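Long-range contact in CBS domain-containing protein CBSX1, chloroplastic (Arabidopsis thaliana, PDB 4GQW), which is a chloroplast protein built on a pair of CBS domains and probably works by binding and regulating thioredoxins: residues His18-Thr23 against Lys85-Leu90. Sequence-based numbering, arbitrary orientation.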
# COMPACT_ATOMS: atom_id res chain seq x y z
N HIS A 18 -13.51 -3.30 -1.04
CA HIS A 18 -13.73 -3.32 0.40
C HIS A 18 -13.98 -1.90 0.87
O HIS A 18 -13.04 -1.14 1.11
CB HIS A 18 -12.53 -3.92 1.13
CG HIS A 18 -12.21 -5.32 0.71
ND1 HIS A 18 -11.16 -5.62 -0.13
CD2 HIS A 18 -12.81 -6.49 1.01
CE1 HIS A 18 -11.12 -6.93 -0.33
NE2 HIS A 18 -12.11 -7.48 0.35
N VAL A 19 -15.25 -1.53 1.00
CA VAL A 19 -15.61 -0.16 1.32
C VAL A 19 -15.97 0.02 2.79
O VAL A 19 -15.90 -0.92 3.58
CB VAL A 19 -16.79 0.33 0.46
CG1 VAL A 19 -16.41 0.32 -1.01
CG2 VAL A 19 -18.02 -0.53 0.71
N VAL A 20 -16.38 1.23 3.13
CA VAL A 20 -16.72 1.58 4.49
C VAL A 20 -17.70 2.76 4.45
O VAL A 20 -17.67 3.55 3.52
CB VAL A 20 -15.44 1.92 5.31
CG1 VAL A 20 -15.59 3.21 6.09
CG2 VAL A 20 -15.07 0.76 6.22
N LYS A 21 -18.59 2.84 5.43
CA LYS A 21 -19.57 3.92 5.47
C LYS A 21 -19.17 4.93 6.54
O LYS A 21 -18.36 4.62 7.40
CB LYS A 21 -20.96 3.35 5.73
CG LYS A 21 -21.28 2.19 4.81
CD LYS A 21 -22.75 1.82 4.79
CE LYS A 21 -22.96 0.65 3.84
NZ LYS A 21 -24.39 0.29 3.68
N PRO A 22 -19.72 6.15 6.48
CA PRO A 22 -19.37 7.13 7.52
C PRO A 22 -19.84 6.70 8.90
O PRO A 22 -19.38 7.24 9.91
CB PRO A 22 -20.13 8.39 7.09
CG PRO A 22 -20.39 8.21 5.65
CD PRO A 22 -20.57 6.74 5.44
N THR A 23 -20.76 5.74 8.95
CA THR A 23 -21.29 5.25 10.21
C THR A 23 -20.34 4.24 10.81
O THR A 23 -20.42 3.92 12.00
CB THR A 23 -22.66 4.59 10.01
OG1 THR A 23 -22.51 3.39 9.24
CG2 THR A 23 -23.60 5.54 9.28
N LYS A 85 -14.93 8.00 18.03
CA LYS A 85 -15.24 8.74 16.80
C LYS A 85 -15.38 7.80 15.61
O LYS A 85 -15.02 6.63 15.68
CB LYS A 85 -14.18 9.80 16.53
CG LYS A 85 -14.67 11.21 16.81
CD LYS A 85 -13.55 12.22 16.77
CE LYS A 85 -14.10 13.61 17.04
NZ LYS A 85 -13.01 14.59 17.30
N LEU A 86 -15.92 8.33 14.51
CA LEU A 86 -16.25 7.49 13.36
C LEU A 86 -15.54 7.91 12.08
O LEU A 86 -14.88 8.95 12.02
CB LEU A 86 -17.76 7.48 13.14
CG LEU A 86 -18.60 7.12 14.37
CD1 LEU A 86 -20.06 7.36 14.08
CD2 LEU A 86 -18.37 5.68 14.78
N VAL A 87 -15.69 7.09 11.04
CA VAL A 87 -15.04 7.32 9.75
C VAL A 87 -15.42 8.67 9.16
O VAL A 87 -14.58 9.38 8.61
CB VAL A 87 -15.36 6.19 8.75
CG1 VAL A 87 -15.10 6.63 7.32
CG2 VAL A 87 -14.56 4.94 9.09
N GLY A 88 -16.70 9.03 9.31
CA GLY A 88 -17.21 10.28 8.78
C GLY A 88 -16.49 11.51 9.28
O GLY A 88 -16.48 12.55 8.61
N ASP A 89 -15.89 11.42 10.46
CA ASP A 89 -15.19 12.55 11.05
C ASP A 89 -13.70 12.52 10.75
O ASP A 89 -12.98 13.49 11.02
CB ASP A 89 -15.42 12.61 12.56
CG ASP A 89 -16.89 12.65 12.91
OD1 ASP A 89 -17.48 13.75 12.84
OD2 ASP A 89 -17.45 11.59 13.25
N LEU A 90 -13.23 11.41 10.20
CA LEU A 90 -11.81 11.25 9.92
C LEU A 90 -11.50 11.16 8.43
O LEU A 90 -10.38 11.44 8.01
CB LEU A 90 -11.27 10.01 10.64
CG LEU A 90 -11.33 10.03 12.17
CD1 LEU A 90 -10.82 8.72 12.73
CD2 LEU A 90 -10.51 11.19 12.71
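In this CBS pair, Pro-22 and Gly-88 meet where the loop between strand 12-13 and helix 26-35 touches the short helical turn 87-90, just ahead of strand 92-93. Their CA atoms lie 4.0 Å apart, close enough for backbone to pack on backbone. Gly-88 N donates to Pro-22 O over 3.3 Å; the bond is somewhat bent, 150° at the hydrogen, and the donor lies in the carbonyl plane, on a lone pair. The proline ring lies beside this bond, its CB 3.9 Å from Gly-88 CA; a CB on Gly-88 would press tightly on Pro-22 CB, so the missing side chain lets the two backbones come together. Leu-86 flanks the bond, resting its CB on Pro-22 O, while its two methyls reach the carbonyl oxygen of Thr-23. The buried part of the contact is valine on valine: Val-20 CG1 touches both methyls of Val-87, at 3.6 Å from CG2 and 3.7 Å from CG1. Val-87 puts CG1 anti to its own N (chi1 161°) and CG2 anti to its carbonyl carbon, which spreads the fork around the Val-20 methyl, and its CB packs on Lys-21 O at 3.6 Å. Replacing Val-87 with an alanine would probably leave Val-20 CG1 without either methyl partner and open a gap between the loop and the turn. Further backbone hydrogen bonds tie Val-87 to Thr-24 and Val-20 to Pro-42 and Ile-44, and the Val-87 side chain and the proline ring continue onto the sheet, Val-87 touching Val-43 and Val-54 and Pro-22 touching Val-43 and Val-51, on strands 40-44 and 50-55.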